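Local coordinates for protein putative polyketide synthase (Brevibacillus brevis, PDB 6HP2) that binds S-adenosyl-L-homocysteine as the O-methyltransferase domain of a trans-AT polyketide synthase, which is probably involved in making the antibiotic bacillaene, at residues A[45-50]-A[169-174]; A[158-163]-A[184-189]; A[163-168]-A[189-194]; A[239-244]-A[284-289]. All blocks are in the same frame, centred on the assembly; numbering follows the deposited sequence.

Contact 1 (A[45-50]-A[169-174]); sequences LTVCPF and GIEVSF. With SAH (S-adenosyl-L-homocysteine), chain B.
Thr46 and Val47 close over the side chain of Glu171 just past the C-terminal end of strand 164-170, a central strand of the Rossmann-like methyltransferase sheet, where S-adenosyl-L-homocysteine (SAH) is bound. The tight part is centred on Glu171 OE2. Val47 N donates to it over 3.1 Å on the syn side, 23° out of the carboxylate plane, with a bent N-H angle of 141°. Thr46 CB also lies 3.1 Å from Glu171 OE2, and Val47 CG2 comes to 3.3 Å of this oxygen, with the side chains of Val47 and Glu171 crossing nearly at a right angle. Tyr286 OH binds OE2 as well, so this buried oxygen has two hydrogen-bond partners, with Thr46 CB and Val47 CG2 packed against it. Thr46 sets OG1 between its own N and carbonyl carbon (chi1 60°), where it donates to Val47 O, while CG2 touches both SAH OXT and, at 3.6 Å, Ile170 CG2. The packing slackens at Leu45, whose O stays 3.9 Å from Glu171 OE1 and whose CB turns to the ligand. SAH links the two segments all the same, its amino N giving a hydrogen bond to Ile170 O at 3.1 Å, while its carboxylate O receives Leu45 N at 2.9 Å.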
loop_
_atom_site.group_PDB
_atom_site.type_symbol
_atom_site.label_atom_id
_atom_site.label_comp_id
_atom_site.label_asym_id
_atom_site.label_seq_id
_atom_site.Cartn_x
_atom_site.Cartn_y
_atom_site.Cartn_z
ATOM N N LEU A 45 -7.200 -4.744 -2.330
ATOM C CA LEU A 45 -8.098 -3.593 -2.448
ATOM C C LEU A 45 -7.359 -2.337 -2.911
ATOM O O LEU A 45 -7.622 -1.234 -2.434
ATOM C CB LEU A 45 -8.785 -3.332 -1.120
ATOM C CG LEU A 45 -9.474 -4.563 -0.466
ATOM C CD1 LEU A 45 -10.082 -4.155 0.858
ATOM C CD2 LEU A 45 -10.476 -5.148 -1.416
ATOM N N THR A 46 -6.451 -2.471 -3.853
ATOM C CA THR A 46 -5.641 -1.345 -4.337
ATOM C C THR A 46 -5.686 -1.254 -5.863
ATOM O O THR A 46 -6.032 -2.211 -6.557
ATOM C CB THR A 46 -4.180 -1.542 -3.912
ATOM O OG1 THR A 46 -3.712 -2.768 -4.492
ATOM C CG2 THR A 46 -4.076 -1.663 -2.377
ATOM N N VAL A 47 -5.289 -0.110 -6.388
ATOM C CA VAL A 47 -5.061 0.025 -7.818
ATOM C C VAL A 47 -3.757 -0.695 -8.137
ATOM O O VAL A 47 -3.138 -1.302 -7.256
ATOM C CB VAL A 47 -5.052 1.514 -8.207
ATOM C CG1 VAL A 47 -6.427 2.097 -7.911
ATOM C CG2 VAL A 47 -3.957 2.246 -7.416
ATOM N N CYS A 48 -3.365 -0.684 -9.398
ATOM C CA CYS A 48 -2.265 -1.506 -9.880
ATOM C C CYS A 48 -1.639 -0.781 -11.052
ATOM O O CYS A 48 -2.304 0.018 -11.723
ATOM C CB CYS A 48 -2.742 -2.906 -10.316
ATOM S SG CYS A 48 -3.790 -2.968 -11.823
ATOM N N PRO A 49 -0.353 -1.044 -11.333
ATOM C CA PRO A 49 0.347 -0.335 -12.403
ATOM C C PRO A 49 0.365 -1.010 -13.775
ATOM O O PRO A 49 0.719 -2.180 -13.837
ATOM C CB PRO A 49 1.781 -0.357 -11.896
ATOM C CG PRO A 49 1.887 -1.710 -11.310
ATOM C CD PRO A 49 0.594 -1.862 -10.562
ATOM N N PHE A 50 -0.088 -0.332 -14.836
ATOM C CA PHE A 50 0.010 -0.816 -16.213
ATOM C C PHE A 50 1.213 -0.141 -16.863
ATOM O O PHE A 50 1.336 1.077 -16.782
ATOM C CB PHE A 50 -1.216 -0.476 -17.022
ATOM C CG PHE A 50 -2.376 -1.457 -16.857
ATOM C CD1 PHE A 50 -2.404 -2.348 -15.827
ATOM C CD2 PHE A 50 -3.448 -1.437 -17.730
ATOM C CE1 PHE A 50 -3.448 -3.241 -15.685
ATOM C CE2 PHE A 50 -4.496 -2.289 -17.566
ATOM C CZ PHE A 50 -4.485 -3.213 -16.533
ATOM N N GLY A 169 2.191 -0.780 5.234
ATOM C CA GLY A 169 0.933 -0.055 5.021
ATOM C C GLY A 169 0.670 0.209 3.559
ATOM O O GLY A 169 1.180 1.199 2.992
ATOM N N ILE A 170 -0.093 -0.661 2.908
ATOM C CA ILE A 170 -0.359 -0.486 1.486
ATOM C C ILE A 170 -1.675 0.278 1.292
ATOM O O ILE A 170 -2.735 -0.242 1.644
ATOM C CB ILE A 170 -0.448 -1.850 0.781
ATOM C CG1 ILE A 170 0.901 -2.570 0.870
ATOM C CG2 ILE A 170 -0.862 -1.676 -0.670
ATOM C CD1 ILE A 170 0.859 -4.013 0.420
ATOM N N GLU A 171 -1.608 1.505 0.753
ATOM C CA GLU A 171 -2.781 2.364 0.524
ATOM C C GLU A 171 -3.604 2.555 1.795
ATOM O O GLU A 171 -4.831 2.491 1.755
ATOM C CB GLU A 171 -3.676 1.841 -0.611
ATOM C CG GLU A 171 -3.049 1.900 -1.992
ATOM C CD GLU A 171 -4.077 1.732 -3.094
ATOM O OE1 GLU A 171 -5.283 1.861 -2.803
ATOM O OE2 GLU A 171 -3.682 1.476 -4.249
ATOM N N VAL A 172 -2.938 2.774 2.925
ATOM C CA VAL A 172 -3.658 2.919 4.179
ATOM C C VAL A 172 -3.572 4.237 4.944
ATOM O O VAL A 172 -4.552 4.625 5.577
ATOM C CB VAL A 172 -3.197 1.830 5.172
ATOM C CG1 VAL A 172 -3.771 2.090 6.555
ATOM C CG2 VAL A 172 -3.584 0.448 4.673
ATOM N N SER A 173 -2.452 4.953 4.890
ATOM C CA SER A 173 -2.370 6.133 5.748
ATOM C C SER A 173 -3.182 7.316 5.237
ATOM O O SER A 173 -3.560 8.169 6.066
ATOM C CB SER A 173 -0.908 6.570 5.990
ATOM O OG SER A 173 -0.492 7.372 4.988
ATOM N N PHE A 174 -3.482 7.388 3.934
ATOM C CA PHE A 174 -4.294 8.500 3.454
ATOM C C PHE A 174 -5.739 8.387 3.908
ATOM O O PHE A 174 -6.484 9.370 3.795
ATOM C CB PHE A 174 -4.226 8.682 1.918
ATOM C CG PHE A 174 -4.781 7.574 1.107
ATOM C CD1 PHE A 174 -6.112 7.533 0.813
ATOM C CD2 PHE A 174 -3.964 6.592 0.591
ATOM C CE1 PHE A 174 -6.652 6.517 0.027
ATOM C CE2 PHE A 174 -4.509 5.585 -0.215
ATOM C CZ PHE A 174 -5.850 5.550 -0.466
HETATM N N SAH B . -3.607 -3.118 2.494
HETATM C CA SAH B . -4.788 -3.816 1.994
HETATM C CB SAH B . -6.052 -2.977 2.133
HETATM C CG SAH B . -5.950 -1.542 1.646
HETATM S SD SAH B . -7.574 -0.729 1.677
HETATM C C SAH B . -4.527 -4.189 0.556
HETATM O O SAH B . -5.368 -4.817 -0.088
HETATM O OXT SAH B . -3.461 -3.873 0.038
HETATM C "C5'" SAH B . -7.307 0.284 3.151
HETATM C "C4'" SAH B . -7.255 -0.551 4.428
HETATM O "O4'" SAH B . -6.890 0.317 5.524
HETATM C "C3'" SAH B . -8.670 -1.089 4.824
HETATM O "O3'" SAH B . -8.438 -2.438 5.257
HETATM C "C2'" SAH B . -9.146 -0.218 5.985
HETATM O "O2'" SAH B . -9.989 -0.853 6.900
HETATM C "C1'" SAH B . -7.785 0.153 6.615
HETATM N N9 SAH B . -7.774 1.338 7.469
HETATM C C8 SAH B . -8.136 2.616 7.152
HETATM N N7 SAH B . -8.005 3.341 8.267
HETATM C C5 SAH B . -7.512 2.558 9.255
HETATM C C6 SAH B . -7.190 2.774 10.589
HETATM N N6 SAH B . -7.261 3.959 11.194
HETATM N N1 SAH B . -6.691 1.738 11.324
HETATM C C2 SAH B . -6.600 0.465 10.793
HETATM N N3 SAH B . -6.953 0.259 9.484
HETATM C C4 SAH B . -7.438 1.272 8.755
#

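Contact 2 (A[158-163]-A[184-189]); sequences DAFPDL and QNISSS
Asn185, on helix 179-188, binds two backbone groups of the 158-163 loop with its side-chain amide. Phe160 N donates to Asn185 OD1 at 3.0 Å, almost straight (169°) and in the carbonyl plane on a lone pair. Asn185 ND2 gives a second bond, 2.9 Å long, to Asp158 O; this one is more bent, and the donor stands above the carbonyl plane. ND2 also donates to Ser155 O, a residue whose backbone N binds the cofactor product. CG of Asn185 is turned anti to its own N (chi1 -152°), which lays the amide over one face of the Phe160 ring. The two planes are only 6° apart, and ND2 sits 3.4 Å above the ring centre. Phe160 CE2 also packs on Ile186 CG1 at 3.9 Å, and Ser189 OG lies at the ring edge, 3.5 Å from Phe160 CB. Phe125 of strand 121-126 adds an edge-to-face ring contact. Farther along the loop the contact passes to Leu163, whose CA makes a CA-H...O contact of 3.5 Å with Ser189 O, while Leu163 CD1 rests 3.7 Å from Ser188 O. Two donated bonds and one accepted bond fix the rotation of the Asn185 amide, which is consistent with its lying flat on the Phe160 ring.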
loop_
_atom_site.group_PDB
_atom_site.type_symbol
_atom_site.label_atom_id
_atom_site.label_comp_id
_atom_site.label_asym_id
_atom_site.label_seq_id
_atom_site.Cartn_x
_atom_site.Cartn_y
_atom_site.Cartn_z
ATOM N N ASP A 158 -5.088 2.685 18.792
ATOM C CA ASP A 158 -4.784 1.454 19.530
ATOM C C ASP A 158 -3.325 1.054 19.323
ATOM O O ASP A 158 -2.904 0.828 18.187
ATOM C CB ASP A 158 -5.702 0.337 19.065
ATOM C CG ASP A 158 -7.191 0.656 19.303
ATOM O OD1 ASP A 158 -7.551 0.939 20.451
ATOM O OD2 ASP A 158 -7.965 0.667 18.339
ATOM N N ALA A 159 -2.577 0.918 20.417
ATOM C CA ALA A 159 -1.156 0.608 20.319
ATOM C C ALA A 159 -0.977 -0.758 19.679
ATOM O O ALA A 159 -1.718 -1.687 19.977
ATOM C CB ALA A 159 -0.502 0.626 21.710
ATOM N N PHE A 160 -0.063 -0.861 18.729
ATOM C CA PHE A 160 0.249 -2.159 18.136
ATOM C C PHE A 160 0.814 -3.069 19.238
ATOM O O PHE A 160 1.469 -2.584 20.168
ATOM C CB PHE A 160 1.268 -2.040 16.990
ATOM C CG PHE A 160 0.880 -1.147 15.881
ATOM C CD1 PHE A 160 -0.354 -1.226 15.300
ATOM C CD2 PHE A 160 1.782 -0.218 15.368
ATOM C CE1 PHE A 160 -0.660 -0.422 14.274
ATOM C CE2 PHE A 160 1.439 0.593 14.356
ATOM C CZ PHE A 160 0.230 0.486 13.782
ATOM N N PRO A 161 0.476 -4.359 19.242
ATOM C CA PRO A 161 0.746 -5.162 20.434
ATOM C C PRO A 161 2.176 -5.626 20.571
ATOM O O PRO A 161 2.551 -6.009 21.676
ATOM C CB PRO A 161 -0.212 -6.348 20.289
ATOM C CG PRO A 161 -0.434 -6.466 18.845
ATOM C CD PRO A 161 -0.375 -5.071 18.288
ATOM N N ASP A 162 3.001 -5.560 19.530
ATOM C CA ASP A 162 4.319 -6.207 19.586
ATOM C C ASP A 162 5.376 -5.293 18.972
ATOM O O ASP A 162 5.126 -4.136 18.640
ATOM C CB ASP A 162 4.264 -7.562 18.878
ATOM C CG ASP A 162 5.167 -8.609 19.526
ATOM O OD1 ASP A 162 6.180 -8.245 20.129
ATOM O OD2 ASP A 162 4.853 -9.801 19.401
ATOM N N LEU A 163 6.595 -5.814 18.858
ATOM C CA LEU A 163 7.689 -5.154 18.160
ATOM C C LEU A 163 7.935 -5.920 16.880
ATOM O O LEU A 163 7.877 -7.156 16.880
ATOM C CB LEU A 163 8.955 -5.113 19.000
ATOM C CG LEU A 163 9.094 -4.006 20.051
ATOM C CD1 LEU A 163 9.364 -2.670 19.376
ATOM C CD2 LEU A 163 7.873 -3.907 20.922
ATOM N N GLN A 184 3.641 7.706 15.437
ATOM C CA GLN A 184 4.107 7.381 16.772
ATOM C C GLN A 184 3.986 5.887 17.009
ATOM O O GLN A 184 4.928 5.244 17.493
ATOM C CB GLN A 184 3.312 8.168 17.817
ATOM C CG GLN A 184 3.625 7.824 19.238
ATOM C CD GLN A 184 4.997 8.311 19.656
ATOM O OE1 GLN A 184 5.619 9.088 18.953
ATOM N NE2 GLN A 184 5.461 7.846 20.773
ATOM N N ASN A 185 2.829 5.327 16.649
ATOM C CA ASN A 185 2.546 3.910 16.814
ATOM C C ASN A 185 3.529 3.078 16.015
ATOM O O ASN A 185 4.127 2.132 16.533
ATOM C CB ASN A 185 1.084 3.625 16.400
ATOM C CG ASN A 185 0.470 2.414 17.120
ATOM O OD1 ASN A 185 1.090 1.772 17.982
ATOM N ND2 ASN A 185 -0.770 2.116 16.784
ATOM N N ILE A 186 3.751 3.455 14.771
ATOM C CA ILE A 186 4.647 2.698 13.893
ATOM C C ILE A 186 6.072 2.723 14.432
ATOM O O ILE A 186 6.718 1.674 14.615
ATOM C CB ILE A 186 4.590 3.273 12.473
ATOM C CG1 ILE A 186 3.230 2.994 11.832
ATOM C CG2 ILE A 186 5.817 2.778 11.595
ATOM C CD1 ILE A 186 3.059 3.697 10.511
ATOM N N SER A 187 6.559 3.920 14.762
ATOM C CA SER A 187 7.953 4.052 15.182
ATOM C C SER A 187 8.210 3.346 16.506
ATOM O O SER A 187 9.283 2.760 16.715
ATOM C CB SER A 187 8.318 5.546 15.294
ATOM O OG SER A 187 9.684 5.685 15.612
ATOM N N SER A 188 7.266 3.465 17.443
ATOM C CA SER A 188 7.368 2.836 18.728
ATOM C C SER A 188 7.360 1.320 18.640
ATOM O O SER A 188 7.859 0.697 19.560
ATOM C CB SER A 188 6.216 3.289 19.625
ATOM O OG SER A 188 6.445 4.598 20.085
ATOM N N SER A 189 6.818 0.725 17.573
ATOM C CA SER A 189 6.755 -0.720 17.415
ATOM C C SER A 189 7.731 -1.275 16.382
ATOM O O SER A 189 7.584 -2.444 15.967
ATOM C CB SER A 189 5.326 -1.157 17.011
ATOM O OG SER A 189 4.437 -0.862 18.041
#

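Contact 3 (A[163-168]-A[189-194]); sequences LYDMIV and SLNEEG
Tyr164 and Leu190 form a parallel bridge where the beta-alpha-beta crossover through helix 179-188 returns to the Rossmann-like sheet. Tyr164 N donates to Ser189 O, and Asn191 N answers to Tyr164 O at 2.9 Å with a practically straight N-H angle of 178°. Asn191 then extends the pairing with its side chain. Its CB lies 3.6 Å from Tyr164 O, and CG stays beside the same Tyr164 O at 3.7 Å. With CG anti to the carbonyl carbon (chi1 -76°), the amide comes alongside Leu163 and Asp165: OD1 touches Leu163 CB at 3.4 Å and ND2 donates to Asp165 OD1 at 2.8 Å. This last bond keeps to the amide plane but meets the carboxylate from above, 49° out of its plane. Asp165 OD2 accepts Gln97 N and Lys98 N, so the carboxylate ties the turn at Asn191 to the start of strand 98-101. After Asn191 the chain reverses in a type I beta turn closed by Gly194 N on Asn191 O. On the face covered by helix 179-188, Ile167 CD1 packs against Leu190 CD1 at 3.9 Å. A water completes the polar group, accepting from Asn191 ND2 and donating to Leu163 O, each at 3.0 Å.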
loop_
_atom_site.group_PDB
_atom_site.type_symbol
_atom_site.label_atom_id
_atom_site.label_comp_id
_atom_site.label_asym_id
_atom_site.label_seq_id
_atom_site.Cartn_x
_atom_site.Cartn_y
_atom_site.Cartn_z
ATOM N N LEU A 163 6.595 -5.814 18.858
ATOM C CA LEU A 163 7.689 -5.154 18.160
ATOM C C LEU A 163 7.935 -5.920 16.880
ATOM O O LEU A 163 7.877 -7.156 16.880
ATOM C CB LEU A 163 8.955 -5.113 19.000
ATOM C CG LEU A 163 9.094 -4.006 20.051
ATOM C CD1 LEU A 163 9.364 -2.670 19.376
ATOM C CD2 LEU A 163 7.873 -3.907 20.922
ATOM N N TYR A 164 8.144 -5.191 15.791
ATOM C CA TYR A 164 8.150 -5.770 14.444
ATOM C C TYR A 164 9.434 -5.473 13.678
ATOM O O TYR A 164 9.986 -4.388 13.758
ATOM C CB TYR A 164 6.947 -5.295 13.611
ATOM C CG TYR A 164 5.642 -5.585 14.324
ATOM C CD1 TYR A 164 5.056 -6.831 14.244
ATOM C CD2 TYR A 164 5.038 -4.613 15.147
ATOM C CE1 TYR A 164 3.867 -7.110 14.926
ATOM C CE2 TYR A 164 3.803 -4.897 15.820
ATOM C CZ TYR A 164 3.262 -6.125 15.712
ATOM O OH TYR A 164 2.091 -6.397 16.415
ATOM N N ASP A 165 9.867 -6.441 12.882
ATOM C CA ASP A 165 10.964 -6.231 11.960
ATOM C C ASP A 165 10.499 -5.557 10.682
ATOM O O ASP A 165 11.291 -4.911 9.994
ATOM C CB ASP A 165 11.596 -7.581 11.652
ATOM C CG ASP A 165 11.962 -8.324 12.903
ATOM O OD1 ASP A 165 12.726 -7.736 13.716
ATOM O OD2 ASP A 165 11.413 -9.463 13.116
ATOM N N MET A 166 9.234 -5.724 10.321
ATOM C CA MET A 166 8.704 -5.100 9.123
ATOM C C MET A 166 7.297 -4.628 9.402
ATOM O O MET A 166 6.502 -5.382 9.989
ATOM C CB MET A 166 8.728 -6.117 7.985
ATOM C CG MET A 166 8.248 -5.559 6.650
ATOM S SD MET A 166 8.189 -6.898 5.408
ATOM C CE MET A 166 9.904 -7.282 5.282
ATOM N N ILE A 167 6.995 -3.379 9.004
ATOM C CA ILE A 167 5.675 -2.813 9.175
ATOM C C ILE A 167 5.202 -2.347 7.794
ATOM O O ILE A 167 5.932 -1.639 7.079
ATOM C CB ILE A 167 5.682 -1.656 10.193
ATOM C CG1 ILE A 167 6.073 -2.160 11.541
ATOM C CG2 ILE A 167 4.302 -0.956 10.222
ATOM C CD1 ILE A 167 6.086 -1.164 12.713
ATOM N N VAL A 168 3.988 -2.754 7.416
ATOM C CA VAL A 168 3.523 -2.648 6.052
ATOM C C VAL A 168 2.238 -1.837 6.065
ATOM O O VAL A 168 1.311 -2.152 6.836
ATOM C CB VAL A 168 3.309 -4.042 5.436
ATOM C CG1 VAL A 168 2.699 -3.892 4.039
ATOM C CG2 VAL A 168 4.583 -4.774 5.373
ATOM N N SER A 189 6.818 0.725 17.573
ATOM C CA SER A 189 6.755 -0.720 17.415
ATOM C C SER A 189 7.731 -1.275 16.382
ATOM O O SER A 189 7.584 -2.444 15.967
ATOM C CB SER A 189 5.326 -1.157 17.011
ATOM O OG SER A 189 4.437 -0.862 18.041
ATOM N N LEU A 190 8.690 -0.486 15.934
ATOM C CA LEU A 190 9.630 -0.904 14.908
ATOM C C LEU A 190 10.976 -1.212 15.551
ATOM O O LEU A 190 11.574 -0.357 16.235
ATOM C CB LEU A 190 9.774 0.165 13.836
ATOM C CG LEU A 190 10.592 -0.233 12.580
ATOM C CD1 LEU A 190 9.924 -1.223 11.781
ATOM C CD2 LEU A 190 10.915 1.034 11.785
ATOM N N ASN A 191 11.468 -2.423 15.316
ATOM C CA ASN A 191 12.786 -2.775 15.832
ATOM C C ASN A 191 13.838 -1.886 15.169
ATOM O O ASN A 191 13.690 -1.457 14.020
ATOM C CB ASN A 191 13.084 -4.240 15.573
ATOM C CG ASN A 191 12.340 -5.172 16.540
ATOM O OD1 ASN A 191 12.067 -4.818 17.687
ATOM N ND2 ASN A 191 12.034 -6.378 16.082
ATOM N N GLU A 192 14.952 -1.660 15.875
ATOM C CA GLU A 192 15.958 -0.702 15.414
ATOM C C GLU A 192 16.357 -0.921 13.959
ATOM O O GLU A 192 16.557 0.052 13.220
ATOM C CB GLU A 192 17.213 -0.785 16.295
ATOM C CG GLU A 192 17.129 -0.015 17.595
ATOM C CD GLU A 192 15.982 -0.478 18.472
ATOM O OE1 GLU A 192 15.447 -1.583 18.228
ATOM O OE2 GLU A 192 15.608 0.266 19.404
ATOM N N GLU A 193 16.579 -2.179 13.550
ATOM C CA GLU A 193 16.969 -2.498 12.169
ATOM C C GLU A 193 15.757 -2.801 11.262
ATOM O O GLU A 193 15.918 -3.334 10.154
ATOM C CB GLU A 193 17.940 -3.677 12.157
ATOM C CG GLU A 193 19.219 -3.432 12.947
ATOM C CD GLU A 193 20.109 -2.367 12.331
ATOM O OE1 GLU A 193 19.804 -1.900 11.213
ATOM O OE2 GLU A 193 21.119 -1.998 12.968
ATOM N N GLY A 194 14.608 -2.492 11.695
ATOM C CA GLY A 194 13.409 -2.787 10.916
ATOM C C GLY A 194 13.150 -1.865 9.701
ATOM O O GLY A 194 13.775 -0.827 9.488
HETATM O O HOH W 1 10.511 -8.545 17.401
#

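Contact 4 (A[239-244]-A[284-289]); sequences IDVSPQ and ISYCLF
Ser242 OG accepts the backbone N-H of Tyr286 at 3.1 Å and so prolongs an antiparallel pairing after strand 233-240 has ended. The ladder holds Ile239 and Leu288 as a hydrogen-bonded pair, joined in both directions; Asp240 and Cys287 form the next, non-hydrogen-bonded pair, and Val241 N adds a 3.0 Å bond to Tyr286 O. Asp240 positions the serine: its CG is anti to the backbone N (chi1 -175°), which brings OD1 to Ser242. OD1 takes Ser242 OG on the syn lone pair and Ser242 N, 2.9 Å away, from 44° above the carboxylate plane. The second bond makes an Asx turn leading into helix 242-249, with Val241 at the N-cap position. Water 2 donates to Asp240 OD2 and Ser242 OG and is also bonded to Ser285 OG, whose protein partner is Asn204. Beyond this polar group, Val241 CG2 lies 3.8 Å from Leu288 CG, and Ile239 CD1 meets Leu288 CD1 at 4.0 Å. Helix 70-88 packs on Ile239, Tyr286 and Leu288, and helix 316-326 on Ile239 and Val241; strand 194-203 lies on the other side of strand 284-293, its Tyr201 ring meeting Tyr286 edge-to-face.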
loop_
_atom_site.group_PDB
_atom_site.type_symbol
_atom_site.label_atom_id
_atom_site.label_comp_id
_atom_site.label_asym_id
_atom_site.label_seq_id
_atom_site.Cartn_x
_atom_site.Cartn_y
_atom_site.Cartn_z
ATOM N N ILE A 239 9.773 5.326 -4.778
ATOM C CA ILE A 239 9.561 5.002 -6.156
ATOM C C ILE A 239 8.253 5.614 -6.640
ATOM O O ILE A 239 7.232 5.417 -6.005
ATOM C CB ILE A 239 9.480 3.480 -6.316
ATOM C CG1 ILE A 239 10.823 2.828 -5.967
ATOM C CG2 ILE A 239 9.058 3.126 -7.719
ATOM C CD1 ILE A 239 10.736 1.333 -5.753
ATOM N N ASP A 240 8.259 6.315 -7.770
ATOM C CA ASP A 240 7.036 6.948 -8.247
ATOM C C ASP A 240 6.327 6.074 -9.293
ATOM O O ASP A 240 6.902 5.777 -10.339
ATOM C CB ASP A 240 7.369 8.309 -8.856
ATOM C CG ASP A 240 6.131 9.085 -9.257
ATOM O OD1 ASP A 240 5.015 8.590 -9.005
ATOM O OD2 ASP A 240 6.278 10.188 -9.820
ATOM N N VAL A 241 5.091 5.655 -9.017
ATOM C CA VAL A 241 4.338 4.828 -9.952
ATOM C C VAL A 241 3.166 5.568 -10.592
ATOM O O VAL A 241 2.343 4.951 -11.265
ATOM C CB VAL A 241 3.759 3.585 -9.257
ATOM C CG1 VAL A 241 3.606 2.450 -10.250
ATOM C CG2 VAL A 241 4.622 3.163 -8.078
ATOM N N SER A 242 3.094 6.883 -10.399
ATOM C CA SER A 242 1.973 7.672 -10.917
ATOM C C SER A 242 1.626 7.454 -12.395
ATOM O O SER A 242 0.455 7.258 -12.721
ATOM C CB SER A 242 2.171 9.169 -10.637
ATOM O OG SER A 242 2.623 9.382 -9.314
ATOM N N PRO A 243 2.625 7.478 -13.295
ATOM C CA PRO A 243 2.211 7.291 -14.691
ATOM C C PRO A 243 1.593 5.920 -14.955
ATOM O O PRO A 243 0.597 5.826 -15.669
ATOM C CB PRO A 243 3.520 7.448 -15.481
ATOM C CG PRO A 243 4.505 8.040 -14.527
ATOM C CD PRO A 243 4.088 7.570 -13.171
ATOM N N GLN A 244 2.185 4.872 -14.393
ATOM C CA GLN A 244 1.677 3.521 -14.594
ATOM C C GLN A 244 0.276 3.339 -14.010
ATOM O O GLN A 244 -0.568 2.679 -14.610
ATOM C CB GLN A 244 2.638 2.486 -14.019
ATOM C CG GLN A 244 3.954 2.381 -14.771
ATOM C CD GLN A 244 4.802 3.633 -14.652
ATOM O OE1 GLN A 244 4.869 4.251 -13.592
ATOM N NE2 GLN A 244 5.458 4.009 -15.741
ATOM N N ILE A 284 -1.388 14.683 -7.256
ATOM C CA ILE A 284 -0.869 13.705 -6.316
ATOM C C ILE A 284 0.035 12.736 -7.036
ATOM O O ILE A 284 -0.008 12.597 -8.260
ATOM C CB ILE A 284 -1.979 12.929 -5.596
ATOM C CG1 ILE A 284 -2.843 12.194 -6.627
ATOM C CG2 ILE A 284 -2.808 13.910 -4.774
ATOM C CD1 ILE A 284 -4.114 11.487 -6.000
ATOM N N SER A 285 0.907 12.123 -6.250
ATOM C CA SER A 285 1.791 11.067 -6.700
ATOM C C SER A 285 1.517 9.818 -5.877
ATOM O O SER A 285 1.456 9.874 -4.635
ATOM C CB SER A 285 3.276 11.459 -6.567
ATOM O OG SER A 285 3.575 12.542 -7.402
ATOM N N TYR A 286 1.431 8.661 -6.548
ATOM C CA TYR A 286 1.211 7.373 -5.921
ATOM C C TYR A 286 2.593 6.769 -5.824
ATOM O O TYR A 286 3.206 6.486 -6.852
ATOM C CB TYR A 286 0.384 6.535 -6.866
ATOM C CG TYR A 286 0.024 5.160 -6.392
ATOM C CD1 TYR A 286 0.895 4.092 -6.512
ATOM C CD2 TYR A 286 -1.226 4.915 -5.910
ATOM C CE1 TYR A 286 0.512 2.826 -6.115
ATOM C CE2 TYR A 286 -1.605 3.686 -5.482
ATOM C CZ TYR A 286 -0.767 2.632 -5.640
ATOM O OH TYR A 286 -1.183 1.404 -5.190
ATOM N N CYS A 287 3.106 6.558 -4.620
ATOM C CA CYS A 287 4.466 6.059 -4.509
ATOM C C CYS A 287 4.714 4.892 -3.558
ATOM O O CYS A 287 3.942 4.656 -2.630
ATOM C CB CYS A 287 5.380 7.197 -4.064
ATOM S SG CYS A 287 5.406 8.695 -5.072
ATOM N N LEU A 288 5.807 4.165 -3.801
ATOM C CA LEU A 288 6.202 3.070 -2.937
ATOM C C LEU A 288 7.306 3.630 -2.014
ATOM O O LEU A 288 8.320 4.125 -2.500
ATOM C CB LEU A 288 6.755 1.880 -3.723
ATOM C CG LEU A 288 6.086 1.500 -5.043
ATOM C CD1 LEU A 288 6.826 0.331 -5.675
ATOM C CD2 LEU A 288 4.624 1.151 -4.822
ATOM N N PHE A 289 7.106 3.560 -0.702
ATOM C CA PHE A 289 8.066 4.057 0.280
ATOM C C PHE A 289 8.780 2.898 0.977
ATOM O O PHE A 289 8.112 2.002 1.500
ATOM C CB PHE A 289 7.423 4.865 1.419
ATOM C CG PHE A 289 6.657 6.083 0.999
ATOM C CD1 PHE A 289 5.525 5.978 0.237
ATOM C CD2 PHE A 289 7.000 7.302 1.499
ATOM C CE1 PHE A 289 4.781 7.108 -0.068
ATOM C CE2 PHE A 289 6.282 8.455 1.162
ATOM C CZ PHE A 289 5.180 8.346 0.376
HETATM O O HOH W 2 4.379 11.905 -9.787
#

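Contacts 3 and 4 are buried pairings at the same mixed sheet, one parallel and one antiparallel, their centres about 24 Å apart. Contact 1 is partly buried and lies nearest the chain centre; it differs in being completed by SAH. Contact 2, also partly buried but farther out (about 18 Å between its centre and that of the chain), relies on a side-chain amide instead of strand pairing, and shares Leu163 and Ser189 with contact 3. Strand 164-170 serves contacts 1 and 3 at its two ends. Contacts 1 and 4 touch directly: Glu171 with Tyr286 joins the end of strand 164-170 to strand 284-293, while Phe50 N to Gln244 O ties the 45-50 loop to helix 242-249.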